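PDB 2YY7: L-threonine dehydrogenase from Flavobacterium frigidimaris, which probably catalyses the NAD-dependent oxidation of L-threonine at its 3-hydroxyl and binds NAD in a Rossmann-type fold of the epimerase/dehydratase family. Local coordinates for residues Q273-A276 with D277-A281; C203-S206 with S207-M211; E17-Q20 with K21-L25; M303-D306 with M307-L311; N130-Q133 with Y134-M137. All blocks are in the same frame, centred on the assembly; numbering follows the deposited sequence.

Interaction 1: residues Q273-A276 with D277-A281; sequences QKIA and DSWPA
Q273 and D277 make the last i to i+4 backbone bond of helix 272-276, and a type I beta turn from A276 to W279 then leads the chain out of the helix. D277 N reaches Q273 O at 2.9 Å with an N-H...O angle of 156°, still helical in its spacing. At K274 the pattern fails: its carbonyl O stands 3.6 Å from S278 N, because that N-H has turned to the next carbonyl. I275 O accordingly accepts two bonds from a single residue. S278 OG approaches it at 2.7 Å in the carbonyl plane, on a lone pair, whereas S278 N comes at 2.9 Å from above that plane. The hydroxyl can do this because S278 OG stands between its own N and carbonyl carbon (chi1 78°), folded back over the helix end. The side chain of I275 extends in the same direction as that of W279 and lays its CG2 methyl on one indole face, off toward the rim and 3.4 Å from CZ2. M211, on strand 211-215, also packs against the indole, which comes within about 7 Å of the bound NAD and about 3 Å of a glycerol molecule. An alanine in place of W279 would probably open a gap beside the I275 methyl and leave M211 without its aromatic neighbour. A276 packs its methyl against M211, while its carbonyl closes the turn: W279 N donates to A276 O at 3.0 Å, from above the carbonyl plane.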
# COMPACT_ATOMS: atom_id res chain seq x y z
N GLN A 273 5.20 -20.77 7.85
CA GLN A 273 4.23 -20.77 8.95
C GLN A 273 3.99 -19.34 9.44
O GLN A 273 2.88 -18.98 9.85
CB GLN A 273 4.74 -21.61 10.12
CG GLN A 273 3.77 -21.67 11.30
CD GLN A 273 2.55 -22.49 10.98
OE1 GLN A 273 1.41 -22.08 11.24
NE2 GLN A 273 2.77 -23.67 10.42
N LYS A 274 5.05 -18.53 9.43
CA LYS A 274 4.96 -17.15 9.89
C LYS A 274 4.09 -16.32 8.96
O LYS A 274 3.43 -15.38 9.39
CB LYS A 274 6.37 -16.55 9.99
CG LYS A 274 7.23 -17.22 11.07
CD LYS A 274 8.62 -16.60 11.20
CE LYS A 274 9.47 -16.82 9.96
NZ LYS A 274 10.87 -16.31 10.15
N ILE A 275 4.09 -16.67 7.67
CA ILE A 275 3.26 -15.95 6.71
C ILE A 275 1.81 -16.33 6.98
O ILE A 275 0.94 -15.46 7.11
CB ILE A 275 3.61 -16.33 5.25
CG1 ILE A 275 5.07 -15.97 4.94
CG2 ILE A 275 2.66 -15.64 4.29
CD1 ILE A 275 5.52 -16.32 3.54
N ALA A 276 1.56 -17.63 7.04
CA ALA A 276 0.22 -18.15 7.29
C ALA A 276 -0.40 -17.59 8.57
O ALA A 276 -1.58 -17.25 8.60
CB ALA A 276 0.25 -19.67 7.36
N ASP A 277 0.39 -17.50 9.64
CA ASP A 277 -0.12 -16.97 10.90
C ASP A 277 -0.54 -15.51 10.81
O ASP A 277 -1.28 -15.03 11.66
CB ASP A 277 0.91 -17.14 12.02
CG ASP A 277 1.16 -18.60 12.39
OD1 ASP A 277 0.23 -19.42 12.26
OD2 ASP A 277 2.28 -18.92 12.83
N SER A 278 -0.07 -14.80 9.78
CA SER A 278 -0.45 -13.39 9.63
C SER A 278 -1.71 -13.24 8.76
O SER A 278 -2.18 -12.12 8.55
CB SER A 278 0.69 -12.58 9.01
OG SER A 278 0.78 -12.79 7.62
N TRP A 279 -2.25 -14.35 8.27
CA TRP A 279 -3.45 -14.31 7.44
C TRP A 279 -4.70 -14.82 8.16
O TRP A 279 -4.60 -15.53 9.16
CB TRP A 279 -3.28 -15.16 6.17
CG TRP A 279 -2.21 -14.72 5.24
CD1 TRP A 279 -1.52 -13.54 5.26
CD2 TRP A 279 -1.72 -15.46 4.11
NE1 TRP A 279 -0.64 -13.50 4.20
CE2 TRP A 279 -0.74 -14.66 3.49
CE3 TRP A 279 -2.03 -16.71 3.56
CZ2 TRP A 279 -0.05 -15.08 2.34
CZ3 TRP A 279 -1.34 -17.13 2.42
CH2 TRP A 279 -0.37 -16.31 1.83
N PRO A 280 -5.89 -14.46 7.64
CA PRO A 280 -7.18 -14.87 8.20
C PRO A 280 -7.39 -16.38 8.04
O PRO A 280 -6.65 -17.03 7.29
CB PRO A 280 -8.19 -14.08 7.38
CG PRO A 280 -7.41 -12.86 6.97
CD PRO A 280 -6.08 -13.45 6.59
N ALA A 281 -8.39 -16.91 8.72
CA ALA A 281 -8.70 -18.33 8.63
C ALA A 281 -9.82 -18.56 7.61
O ALA A 281 -9.82 -19.56 6.89
CB ALA A 281 -9.11 -18.87 10.00

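Interaction 2: residues C203-S206 with S207-M211; sequences CFLS and SETKM
S206 and T209 are the two ends of a type I beta turn in the connection from strand 200-203 to strand 211-215. Its closing bond runs from T209 N to S206 O, 3.2 Å long with an N-H...O angle of 153°, and the donor sits above the carbonyl plane. T209 OG1 also lies 2.9 Å from S206 O; that its proton goes there is not settled, since another acceptor is within reach. T209 OG1 is equally 2.9 Å from S206 OG, and the amide of Q273, on helix 272-276, lies beside both hydroxyls. Water 1 bridges the turn on another flank, 2.7 Å from S206 OG and accepting from E208 N at 2.9 Å. In the fold the turn joins two sheets: strand 200-203 pairs with strand 264-267 in a small parallel sheet, whereas strand 211-215 belongs to the large sheet that carries the Rossmann core. At the corner of the turn S207 OG donates to E208 OE2 at 2.8 Å, reaching the carboxylate oxygen on its anti side, and the hydroxyl of T250 bonds to that oxygen as well. T209 divides its branches between the two environments: with OG1 beside the backbone N (chi1 -57°) the hydroxyl lies on the side of the turn, and CG2 faces the apolar group. There L205 runs roughly perpendicular to both T209 and M211, its CD2 methyl meeting M211 SD at 3.8 Å and T209 CG2 at 4.1 Å, while A276 packs against T209.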
# COMPACT_ATOMS: atom_id res chain seq x y z
N CYS A 203 4.31 -32.00 5.94
CA CYS A 203 3.70 -30.69 5.78
C CYS A 203 4.54 -29.53 6.32
O CYS A 203 5.09 -29.62 7.41
CB CYS A 203 2.34 -30.70 6.47
SG CYS A 203 1.23 -29.36 6.04
N PHE A 204 4.63 -28.43 5.56
CA PHE A 204 5.41 -27.28 6.01
C PHE A 204 4.63 -26.26 6.84
O PHE A 204 5.11 -25.15 7.08
CB PHE A 204 6.11 -26.60 4.82
CG PHE A 204 5.18 -26.01 3.80
CD1 PHE A 204 4.49 -24.83 4.06
CD2 PHE A 204 5.03 -26.61 2.54
CE1 PHE A 204 3.67 -24.25 3.09
CE2 PHE A 204 4.22 -26.03 1.57
CZ PHE A 204 3.54 -24.85 1.84
N LEU A 205 3.44 -26.65 7.28
CA LEU A 205 2.58 -25.83 8.12
C LEU A 205 2.05 -26.73 9.24
O LEU A 205 1.84 -27.92 9.02
CB LEU A 205 1.40 -25.28 7.30
CG LEU A 205 1.34 -23.78 6.99
CD1 LEU A 205 2.71 -23.23 6.59
CD2 LEU A 205 0.32 -23.56 5.89
N SER A 206 1.86 -26.17 10.44
CA SER A 206 1.36 -26.96 11.57
C SER A 206 -0.07 -27.43 11.34
O SER A 206 -0.85 -26.78 10.63
CB SER A 206 1.46 -26.15 12.88
OG SER A 206 0.84 -24.89 12.76
N SER A 207 -0.41 -28.57 11.95
CA SER A 207 -1.71 -29.23 11.78
C SER A 207 -3.01 -28.44 11.87
O SER A 207 -3.94 -28.73 11.13
CB SER A 207 -1.80 -30.44 12.72
OG SER A 207 -2.08 -30.06 14.05
N GLU A 208 -3.09 -27.45 12.75
CA GLU A 208 -4.32 -26.69 12.90
C GLU A 208 -4.31 -25.30 12.24
O GLU A 208 -5.08 -24.43 12.62
CB GLU A 208 -4.68 -26.54 14.38
CG GLU A 208 -4.70 -27.85 15.16
CD GLU A 208 -5.49 -28.95 14.46
OE1 GLU A 208 -6.69 -28.74 14.19
OE2 GLU A 208 -4.91 -30.02 14.19
N THR A 209 -3.45 -25.11 11.25
CA THR A 209 -3.36 -23.83 10.54
C THR A 209 -4.53 -23.72 9.57
O THR A 209 -4.46 -24.16 8.42
CB THR A 209 -2.03 -23.74 9.76
OG1 THR A 209 -0.94 -23.92 10.67
CG2 THR A 209 -1.89 -22.39 9.08
N LYS A 210 -5.63 -23.12 10.05
CA LYS A 210 -6.83 -22.96 9.24
C LYS A 210 -6.66 -21.81 8.24
O LYS A 210 -6.28 -20.71 8.62
CB LYS A 210 -8.02 -22.69 10.16
CG LYS A 210 -9.37 -22.63 9.47
CD LYS A 210 -10.46 -22.38 10.50
CE LYS A 210 -11.81 -22.18 9.85
NZ LYS A 210 -12.17 -23.35 9.00
N MET A 211 -6.95 -22.09 6.98
CA MET A 211 -6.80 -21.07 5.94
C MET A 211 -7.92 -21.11 4.91
O MET A 211 -8.61 -22.13 4.77
CB MET A 211 -5.48 -21.27 5.19
CG MET A 211 -4.25 -21.25 6.08
SD MET A 211 -2.76 -21.54 5.10
CE MET A 211 -2.35 -19.87 4.63
O HOH W 1 -1.26 -25.74 14.23

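Interaction 3: residues E17-Q20 with K21-L25; sequences ELTQ and KLRKL
L18 and L22, like T19 and R23, are i and i+4 partners on helix 13-26, the first helix of the Rossmann fold, which links strands 5-8 and 31-35 in a beta-alpha-beta unit. Backbone bonding is regular and helical. K21 N, L22 N and R23 N each donate to the carbonyl O four residues back, those of E17, L18 and T19, at 3.0 Å. The first of these is nearly straight, at 170°. The fourth bond, K24 N to Q20 O, is slightly longer at 3.1 Å and more bent, at 141°.

Apolar packing occupies the side turned to the sheet. L18 and L22 run in step, with L18 CD1 3.8 Å from L22 CD2; strand residues I7 and Y73 and helix 216-228 complete the surroundings. Both leucines are buried between helix and sheet.

The polar residues combine packing with bonds made elsewhere. T19 turns its hydroxyl back to G15 O, the carbonyl one turn earlier, and this directs its methyl toward R23. The extended arginine brings its guanidinium alongside, where NH2 bonds to V31 O and NH1 weakly to V43 O. An alanine in place of R23 would probably leave V31 O without this donor and uncover the T19 methyl. That methyl, T19 CG2, rests over one guanidinium face, offset toward the rim and 3.5 Å from R23 CZ.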
# COMPACT_ATOMS: atom_id res chain seq x y z
N GLU A 17 -5.00 -23.22 -16.67
CA GLU A 17 -6.42 -23.52 -16.72
C GLU A 17 -7.25 -22.37 -17.29
O GLU A 17 -8.20 -22.60 -18.04
CB GLU A 17 -6.92 -23.86 -15.31
CG GLU A 17 -6.32 -25.12 -14.72
CD GLU A 17 -6.66 -26.36 -15.54
OE1 GLU A 17 -7.86 -26.60 -15.78
OE2 GLU A 17 -5.72 -27.08 -15.94
N LEU A 18 -6.88 -21.15 -16.92
CA LEU A 18 -7.58 -19.96 -17.39
C LEU A 18 -7.54 -19.85 -18.91
O LEU A 18 -8.55 -19.53 -19.54
CB LEU A 18 -6.94 -18.70 -16.78
CG LEU A 18 -7.53 -17.36 -17.23
CD1 LEU A 18 -8.97 -17.24 -16.75
CD2 LEU A 18 -6.68 -16.24 -16.66
N THR A 19 -6.38 -20.11 -19.49
CA THR A 19 -6.21 -20.05 -20.94
C THR A 19 -7.08 -21.11 -21.63
O THR A 19 -7.74 -20.82 -22.63
CB THR A 19 -4.73 -20.29 -21.33
OG1 THR A 19 -3.91 -19.28 -20.73
CG2 THR A 19 -4.56 -20.22 -22.85
N GLN A 20 -7.09 -22.32 -21.08
CA GLN A 20 -7.87 -23.41 -21.66
C GLN A 20 -9.36 -23.10 -21.63
O GLN A 20 -10.05 -23.25 -22.64
CB GLN A 20 -7.61 -24.72 -20.90
CG GLN A 20 -8.27 -25.94 -21.53
CD GLN A 20 -8.00 -27.22 -20.76
OE1 GLN A 20 -8.34 -27.34 -19.58
NE2 GLN A 20 -7.37 -28.19 -21.42
N LYS A 21 -9.86 -22.66 -20.48
CA LYS A 21 -11.27 -22.34 -20.32
C LYS A 21 -11.70 -21.18 -21.22
O LYS A 21 -12.75 -21.23 -21.86
CB LYS A 21 -11.57 -22.01 -18.86
CG LYS A 21 -13.04 -21.74 -18.57
CD LYS A 21 -13.93 -22.94 -18.88
CE LYS A 21 -15.38 -22.63 -18.53
NZ LYS A 21 -16.29 -23.77 -18.85
N LEU A 22 -10.88 -20.14 -21.28
CA LEU A 22 -11.19 -18.99 -22.11
C LEU A 22 -11.26 -19.39 -23.59
O LEU A 22 -12.12 -18.93 -24.33
CB LEU A 22 -10.14 -17.90 -21.91
CG LEU A 22 -10.52 -16.62 -21.16
CD1 LEU A 22 -11.71 -16.84 -20.24
CD2 LEU A 22 -9.31 -16.12 -20.37
N ARG A 23 -10.34 -20.26 -24.01
CA ARG A 23 -10.31 -20.72 -25.40
C ARG A 23 -11.54 -21.56 -25.76
O ARG A 23 -11.97 -21.56 -26.91
CB ARG A 23 -9.02 -21.50 -25.67
CG ARG A 23 -7.81 -20.58 -25.84
CD ARG A 23 -6.50 -21.31 -26.00
NE ARG A 23 -5.44 -20.39 -26.38
CZ ARG A 23 -4.14 -20.67 -26.32
NH1 ARG A 23 -3.72 -21.85 -25.88
NH2 ARG A 23 -3.25 -19.76 -26.70
N LYS A 24 -12.09 -22.27 -24.78
CA LYS A 24 -13.28 -23.09 -25.01
C LYS A 24 -14.50 -22.18 -25.17
O LYS A 24 -15.40 -22.46 -25.97
CB LYS A 24 -13.52 -24.04 -23.84
CG LYS A 24 -12.49 -25.15 -23.73
CD LYS A 24 -12.69 -26.00 -22.47
CE LYS A 24 -14.04 -26.71 -22.46
NZ LYS A 24 -15.18 -25.79 -22.20
N LEU A 25 -14.52 -21.09 -24.41
CA LEU A 25 -15.62 -20.14 -24.43
C LEU A 25 -15.58 -19.15 -25.58
O LEU A 25 -16.62 -18.84 -26.16
CB LEU A 25 -15.67 -19.35 -23.12
CG LEU A 25 -15.96 -20.07 -21.79
CD1 LEU A 25 -15.89 -19.05 -20.66
CD2 LEU A 25 -17.33 -20.73 -21.84

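Interaction 4: residues M303-D306 with M307-L311; sequences MTKD and MIEHL
D306 and H310 meet one helical turn apart because D306 carries CG opposite its backbone N (chi1 -162°), while H310 holds its ring beside its own N (chi1 -83°). The side chains lie alongside each other, so the carboxylate approaches the imidazole at its edge, near the ring plane, the two planes being 52° apart. D306 OD1 faces H310 CD2 at 3.0 Å. It makes no hydrogen bond to NE2, for the angle is poor; its hydrogen bond is with the hydroxyl of Y215. The nitrogen is reached indirectly: water 2 donates to D306 OD2 at 2.9 Å and lies 2.8 Å from H310 NE2. W176 stacks on the ring.

On the buried flank of helix 300-311, M303 CG and M307 CG lie 4.2 Å apart against Y215 and I174. Beside H259, T304 CG2 touches I308 CD1 at 3.8 Å. Backbone i to i+4 bonds run throughout, among them M307 N to M303 O at 2.8 Å. E309 OE1 stands 4.4 Å from D306 OD2, a proximity of like charges. With the D306 carboxylate nearby and the carbonyl end of the helix beside it, H310 would probably be biased toward its protonated form.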
# COMPACT_ATOMS: atom_id res chain seq x y z
N MET A 303 -13.60 -31.58 -3.86
CA MET A 303 -12.31 -31.22 -4.43
C MET A 303 -11.32 -32.37 -4.27
O MET A 303 -10.57 -32.68 -5.19
CB MET A 303 -11.74 -29.98 -3.77
CG MET A 303 -10.29 -29.75 -4.14
SD MET A 303 -9.55 -28.36 -3.31
CE MET A 303 -9.24 -29.09 -1.67
N THR A 304 -11.31 -32.98 -3.09
CA THR A 304 -10.40 -34.08 -2.81
C THR A 304 -10.66 -35.22 -3.80
O THR A 304 -9.73 -35.81 -4.34
CB THR A 304 -10.57 -34.61 -1.37
OG1 THR A 304 -10.20 -33.58 -0.44
CG2 THR A 304 -9.68 -35.83 -1.14
N LYS A 305 -11.93 -35.52 -4.03
CA LYS A 305 -12.30 -36.59 -4.95
C LYS A 305 -11.77 -36.28 -6.35
O LYS A 305 -11.11 -37.11 -6.97
CB LYS A 305 -13.82 -36.75 -5.01
CG LYS A 305 -14.30 -37.80 -5.99
CD LYS A 305 -15.82 -37.83 -6.06
CE LYS A 305 -16.31 -38.92 -7.01
NZ LYS A 305 -17.79 -38.86 -7.22
N ASP A 306 -12.07 -35.07 -6.83
CA ASP A 306 -11.65 -34.63 -8.16
C ASP A 306 -10.13 -34.61 -8.32
O ASP A 306 -9.62 -34.93 -9.39
CB ASP A 306 -12.24 -33.25 -8.45
CG ASP A 306 -12.24 -32.92 -9.93
OD1 ASP A 306 -11.25 -32.34 -10.42
OD2 ASP A 306 -13.23 -33.25 -10.62
N MET A 307 -9.41 -34.22 -7.28
CA MET A 307 -7.95 -34.19 -7.34
C MET A 307 -7.40 -35.61 -7.50
O MET A 307 -6.58 -35.87 -8.37
CB MET A 307 -7.35 -33.56 -6.07
CG MET A 307 -7.36 -32.03 -6.06
SD MET A 307 -6.25 -31.29 -7.29
CE MET A 307 -4.67 -31.37 -6.43
N ILE A 308 -7.86 -36.51 -6.64
CA ILE A 308 -7.40 -37.89 -6.68
C ILE A 308 -7.74 -38.56 -8.01
O ILE A 308 -6.96 -39.37 -8.52
CB ILE A 308 -7.97 -38.69 -5.49
CG1 ILE A 308 -7.37 -38.13 -4.19
CG2 ILE A 308 -7.66 -40.18 -5.63
CD1 ILE A 308 -7.97 -38.69 -2.93
N GLU A 309 -8.89 -38.22 -8.59
CA GLU A 309 -9.26 -38.80 -9.87
C GLU A 309 -8.29 -38.33 -10.95
O GLU A 309 -7.86 -39.11 -11.80
CB GLU A 309 -10.68 -38.40 -10.26
CG GLU A 309 -11.77 -38.98 -9.38
CD GLU A 309 -13.16 -38.76 -9.95
OE1 GLU A 309 -13.50 -37.60 -10.27
OE2 GLU A 309 -13.92 -39.74 -10.08
N HIS A 310 -7.94 -37.05 -10.91
CA HIS A 310 -7.01 -36.50 -11.89
C HIS A 310 -5.58 -37.01 -11.71
O HIS A 310 -4.85 -37.18 -12.68
CB HIS A 310 -7.01 -34.97 -11.81
CG HIS A 310 -8.12 -34.32 -12.57
ND1 HIS A 310 -8.11 -34.20 -13.94
CD2 HIS A 310 -9.29 -33.77 -12.16
CE1 HIS A 310 -9.22 -33.61 -14.34
NE2 HIS A 310 -9.95 -33.34 -13.28
N LEU A 311 -5.19 -37.26 -10.47
CA LEU A 311 -3.83 -37.69 -10.18
C LEU A 311 -3.59 -39.19 -9.97
O LEU A 311 -2.45 -39.60 -9.80
CB LEU A 311 -3.30 -36.91 -8.98
CG LEU A 311 -3.19 -35.40 -9.22
CD1 LEU A 311 -2.81 -34.68 -7.94
CD2 LEU A 311 -2.16 -35.13 -10.31
O HOH W 2 -12.74 -32.83 -13.45

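Interaction 5: residues N130-Q133 with Y134-M137; sequences NTPQ and YTIM
Y134 and Q133 are adjacent in sequence, yet their side chains fold onto each other: Q133 CG sits over one face of the tyrosine ring, 3.9 Å from the centroid and 16° off the ring normal. This is a CH-pi contact. Q133 presents that methylene by holding CG opposite its backbone N (chi1 166°) and then bending at chi2, and the plane of its amide stands steeply to the ring. Y134 in turn packs against E138 of the second subunit, so the ring that carries this contact also lies at the dimer interface.

T135 is the third principal partner. Its methyl, CG2, meets T131 CG2 at 3.7 Å and P132 O at 3.5 Å, and the two threonine side chains cross at about a right angle. The proline fills the bend from the other segment, with P132 CD 4.0 Å from T135 CB and P132 CB 3.6 Å from Y134 O. T131 can offer its methyl here because its hydroxyl is turned to P127 O.

The backbone is bridged by solvent: water 3 donates to Q133 O at 2.9 Å and accepts from T135 N at 3.0 Å. Q133 O has a second donor in R169 NH1, so this carbonyl accepts from two donors. Beyond, I136 packs against T135 of the second subunit. The whole is an irregular, water-bridged bend in the loop between strand 112-118 and helix 142-161 of the Rossmann domain, the helix that carries the NAD-binding K147.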
# COMPACT_ATOMS: atom_id res chain seq x y z
N ASN A 130 -14.29 -14.99 9.03
CA ASN A 130 -15.24 -14.27 8.19
C ASN A 130 -14.76 -12.83 7.94
O ASN A 130 -15.51 -11.87 8.11
CB ASN A 130 -16.63 -14.25 8.83
CG ASN A 130 -17.20 -15.65 9.01
OD1 ASN A 130 -16.71 -16.43 9.82
ND2 ASN A 130 -18.24 -15.96 8.25
N THR A 131 -13.50 -12.70 7.55
CA THR A 131 -12.91 -11.39 7.27
C THR A 131 -13.80 -10.59 6.32
O THR A 131 -14.15 -11.07 5.24
CB THR A 131 -11.52 -11.54 6.63
OG1 THR A 131 -10.71 -12.38 7.47
CG2 THR A 131 -10.85 -10.18 6.48
N PRO A 132 -14.17 -9.36 6.72
CA PRO A 132 -15.02 -8.47 5.91
C PRO A 132 -14.31 -7.94 4.67
O PRO A 132 -13.08 -7.95 4.59
CB PRO A 132 -15.36 -7.34 6.88
CG PRO A 132 -15.15 -7.95 8.25
CD PRO A 132 -13.91 -8.77 8.04
N GLN A 133 -15.10 -7.45 3.70
CA GLN A 133 -14.56 -6.87 2.48
C GLN A 133 -13.76 -5.62 2.84
O GLN A 133 -12.70 -5.36 2.27
CB GLN A 133 -15.70 -6.49 1.53
CG GLN A 133 -15.28 -5.58 0.37
CD GLN A 133 -14.46 -6.29 -0.68
OE1 GLN A 133 -13.49 -5.74 -1.21
NE2 GLN A 133 -14.85 -7.52 -1.01
N TYR A 134 -14.30 -4.84 3.77
CA TYR A 134 -13.64 -3.62 4.24
C TYR A 134 -13.19 -3.88 5.67
O TYR A 134 -14.02 -4.04 6.57
CB TYR A 134 -14.63 -2.45 4.20
CG TYR A 134 -15.21 -2.17 2.83
CD1 TYR A 134 -14.47 -1.48 1.87
CD2 TYR A 134 -16.48 -2.61 2.49
CE1 TYR A 134 -14.99 -1.23 0.60
CE2 TYR A 134 -17.02 -2.38 1.23
CZ TYR A 134 -16.27 -1.69 0.29
OH TYR A 134 -16.81 -1.46 -0.96
N THR A 135 -11.88 -3.93 5.88
CA THR A 135 -11.34 -4.22 7.20
C THR A 135 -9.91 -3.72 7.33
O THR A 135 -9.39 -3.04 6.45
CB THR A 135 -11.38 -5.75 7.47
OG1 THR A 135 -10.88 -6.03 8.78
CG2 THR A 135 -10.53 -6.49 6.44
N ILE A 136 -9.27 -4.06 8.45
CA ILE A 136 -7.89 -3.68 8.70
C ILE A 136 -6.98 -4.49 7.77
O ILE A 136 -7.18 -5.70 7.61
CB ILE A 136 -7.50 -3.96 10.17
CG1 ILE A 136 -8.32 -3.04 11.09
CG2 ILE A 136 -6.01 -3.76 10.38
CD1 ILE A 136 -8.17 -3.36 12.57
N MET A 137 -5.99 -3.84 7.16
CA MET A 137 -5.06 -4.53 6.27
C MET A 137 -3.63 -4.03 6.43
O MET A 137 -3.27 -2.96 5.94
CB MET A 137 -5.50 -4.36 4.80
CG MET A 137 -6.91 -4.89 4.51
SD MET A 137 -7.28 -5.07 2.74
CE MET A 137 -7.49 -3.37 2.25
O HOH W 3 -10.30 -4.16 3.31

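How the interactions relate
Interactions 1 and 2 form one continuous patch, their centres 9 Å apart: the Q273 side chain packs on L205, and W279 CE3 meets M211 CE at 3.3 Å. Interaction 5 joins this patch through P280 CB, 3.0 Å from T131 OG1, and also reaches the second subunit. Of these three, interaction 1 comes nearest the cofactor, through W279; M211 of interaction 2 follows at about 9 Å between its side chain and NAD. Interaction 3 lies across the chain's centre from all three, with the L18 side chain about 8 Å from NAD. Interaction 4 is its nearest neighbour, about 7 Å away between nearest atoms without touching, and the M303 side chain stands about 11 Å from NAD.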